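Local structure of galactose-binding-like protein (Bacteroides thetaiotaomicron, 7M1B) at residues T259-Q264 against V352-F357. The protein is a SusE-like protein with a galactose-binding-like domain, which probably binds carbohydrate and may also take part in glycan breakdown. Numbering follows the deposited sequence.
Sequences TFDMGQ and VRYIRF
Arg353 stretches its straight side chain across to Asp261 and forms a two-point salt bridge with the carboxylate. Its NE donates to Asp261 OD1 at 2.8 Å, and its NH2 to Asp261 OD2 at 3.1 Å. The carboxylate and guanidinium planes stand 31° apart. One face of the guanidinium lies against the Gly263 backbone. Asp261 OD1 also accepts from Gly263 N at 2.8 Å, from above the carboxylate plane, making an Asx turn where the chain turns a corner at Gly263. One water joins Asp261 OD2 to Tyr354 OH. A leucine in place of Arg353 would probably leave the buried Asp261 carboxylate without its charged mate and the Gly263 backbone without the guanidinium's cover. On their face of the sheet, Phe260 and Ile355 lie side by side. Ile355 CB sits over one face of the Phe260 ring, 3.9 Å from its centroid, and Ile355 CG2 is 3.6 Å from Phe260 CZ. Ile355 CG1 meets Met262 CG, while Leu374 touches the Phe260 side chain. At the other end, Arg356 NE donates to Thr259 OG1 at 2.9 Å, nearly straight (172°); Asp218 hydrogen-bonds to Thr259 OG1 and forms a salt bridge with Arg356. Phe260 and Ile355 form an antiparallel hydrogen-bonded pair through two backbone bonds. Arg353 and Tyr354 both face Arg297 in a classic beta bulge. These paired strands belong to the antiparallel beta-sheet core of a galactose-binding-like domain.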
loop_
_atom_site.group_PDB
_atom_site.type_symbol
_atom_site.label_atom_id
_atom_site.label_comp_id
_atom_site.label_asym_id
_atom_site.label_seq_id
_atom_site.Cartn_x
_atom_site.Cartn_y
_atom_site.Cartn_z
ATOM N N THR A 259 -12.391 -2.425 7.913
ATOM C CA THR A 259 -12.691 -2.352 6.486
ATOM C C THR A 259 -13.322 -1.019 6.155
ATOM O O THR A 259 -14.258 -0.576 6.843
ATOM C CB THR A 259 -13.674 -3.455 5.997
ATOM O OG1 THR A 259 -13.237 -4.709 6.547
ATOM C CG2 THR A 259 -13.775 -3.506 4.495
ATOM N N PHE A 260 -12.820 -0.384 5.066
ATOM C CA PHE A 260 -13.530 0.821 4.640
ATOM C C PHE A 260 -13.610 0.855 3.103
ATOM O O PHE A 260 -12.985 0.035 2.417
ATOM C CB PHE A 260 -12.853 2.113 5.139
ATOM C CG PHE A 260 -11.399 2.310 4.824
ATOM C CD1 PHE A 260 -11.063 2.944 3.639
ATOM C CD2 PHE A 260 -10.395 1.829 5.664
ATOM C CE1 PHE A 260 -9.709 3.218 3.383
ATOM C CE2 PHE A 260 -9.055 2.075 5.382
ATOM C CZ PHE A 260 -8.702 2.779 4.237
ATOM N N ASP A 261 -14.472 1.722 2.602
ATOM C CA ASP A 261 -14.695 1.879 1.159
ATOM C C ASP A 261 -14.037 3.208 0.782
ATOM O O ASP A 261 -14.485 4.288 1.241
ATOM C CB ASP A 261 -16.218 1.828 0.910
ATOM C CG ASP A 261 -16.658 1.984 -0.529
ATOM O OD1 ASP A 261 -15.761 2.083 -1.367
ATOM O OD2 ASP A 261 -17.909 2.124 -0.773
ATOM N N MET A 262 -13.185 3.215 -0.201
ATOM C CA MET A 262 -12.599 4.454 -0.731
ATOM C C MET A 262 -13.626 5.275 -1.550
ATOM O O MET A 262 -13.433 6.464 -1.759
ATOM C CB MET A 262 -11.382 4.185 -1.603
ATOM C CG MET A 262 -10.209 3.516 -0.757
ATOM S SD MET A 262 -8.643 3.727 -1.669
ATOM C CE MET A 262 -9.002 2.673 -3.071
ATOM N N GLY A 263 -14.730 4.648 -1.960
ATOM C CA GLY A 263 -15.788 5.294 -2.705
ATOM C C GLY A 263 -15.476 5.496 -4.199
ATOM O O GLY A 263 -16.306 6.060 -4.957
ATOM N N GLN A 264 -14.387 4.878 -4.645
ATOM C CA GLN A 264 -14.008 4.868 -6.045
ATOM C C GLN A 264 -12.911 3.823 -6.174
ATOM O O GLN A 264 -12.304 3.428 -5.157
ATOM C CB GLN A 264 -13.432 6.193 -6.522
ATOM C CG GLN A 264 -12.253 6.694 -5.717
ATOM C CD GLN A 264 -11.659 7.947 -6.341
ATOM O OE1 GLN A 264 -11.646 8.100 -7.579
ATOM N NE2 GLN A 264 -11.224 8.872 -5.463
ATOM N N VAL A 352 -8.016 -1.075 -6.801
ATOM C CA VAL A 352 -8.851 -1.533 -5.669
ATOM C C VAL A 352 -9.779 -0.377 -5.261
ATOM O O VAL A 352 -9.540 0.781 -5.656
ATOM C CB VAL A 352 -8.062 -2.023 -4.436
ATOM C CG1 VAL A 352 -7.346 -3.343 -4.743
ATOM C CG2 VAL A 352 -7.068 -0.978 -3.973
ATOM N N ARG A 353 -10.839 -0.731 -4.514
ATOM C CA ARG A 353 -11.780 0.272 -3.980
ATOM C C ARG A 353 -11.951 0.014 -2.481
ATOM O O ARG A 353 -12.023 1.000 -1.736
ATOM C CB ARG A 353 -13.141 0.098 -4.665
ATOM C CG ARG A 353 -14.228 0.949 -4.006
ATOM C CD ARG A 353 -15.502 1.004 -4.821
ATOM N NE ARG A 353 -16.513 1.753 -4.073
ATOM C CZ ARG A 353 -17.582 2.354 -4.557
ATOM N NH1 ARG A 353 -17.754 2.498 -5.884
ATOM N NH2 ARG A 353 -18.360 2.971 -3.680
ATOM N N TYR A 354 -12.168 -1.262 -2.075
ATOM C CA TYR A 354 -12.359 -1.593 -0.682
ATOM C C TYR A 354 -11.032 -1.888 -0.040
ATOM O O TYR A 354 -10.215 -2.590 -0.642
ATOM C CB TYR A 354 -13.394 -2.708 -0.496
ATOM C CG TYR A 354 -14.708 -2.448 -1.168
ATOM C CD1 TYR A 354 -15.687 -1.634 -0.547
ATOM C CD2 TYR A 354 -14.917 -2.798 -2.501
ATOM C CE1 TYR A 354 -16.885 -1.332 -1.191
ATOM C CE2 TYR A 354 -16.063 -2.410 -3.200
ATOM C CZ TYR A 354 -17.030 -1.647 -2.547
ATOM O OH TYR A 354 -18.204 -1.324 -3.193
ATOM N N ILE A 355 -10.830 -1.446 1.203
ATOM C CA ILE A 355 -9.527 -1.542 1.859
ATOM C C ILE A 355 -9.696 -2.176 3.234
ATOM O O ILE A 355 -10.563 -1.777 3.980
ATOM C CB ILE A 355 -8.822 -0.151 1.969
ATOM C CG1 ILE A 355 -8.631 0.571 0.622
ATOM C CG2 ILE A 355 -7.528 -0.225 2.732
ATOM C CD1 ILE A 355 -7.695 -0.208 -0.282
ATOM N N ARG A 356 -8.748 -3.049 3.605
ATOM C CA ARG A 356 -8.662 -3.518 4.983
ATOM C C ARG A 356 -7.281 -3.224 5.551
ATOM O O ARG A 356 -6.246 -3.378 4.851
ATOM C CB ARG A 356 -8.897 -5.022 5.054
ATOM C CG ARG A 356 -10.368 -5.397 5.162
ATOM C CD ARG A 356 -10.599 -6.880 5.114
ATOM N NE ARG A 356 -11.879 -7.103 5.787
ATOM C CZ ARG A 356 -12.351 -8.304 6.094
ATOM N NH1 ARG A 356 -11.742 -9.421 5.595
ATOM N NH2 ARG A 356 -13.446 -8.485 6.781
ATOM N N PHE A 357 -7.260 -2.843 6.839
ATOM C CA PHE A 357 -6.037 -2.843 7.626
ATOM C C PHE A 357 -6.088 -4.046 8.551
ATOM O O PHE A 357 -6.992 -4.202 9.338
ATOM C CB PHE A 357 -5.949 -1.551 8.457
ATOM C CG PHE A 357 -5.347 -0.393 7.707
ATOM C CD1 PHE A 357 -5.873 -0.023 6.482
ATOM C CD2 PHE A 357 -4.397 0.425 8.289
ATOM C CE1 PHE A 357 -5.308 1.039 5.762
ATOM C CE2 PHE A 357 -3.794 1.468 7.578
ATOM C CZ PHE A 357 -4.298 1.792 6.331
HETATM O O HOH W 1 -19.882 0.320 -1.937
#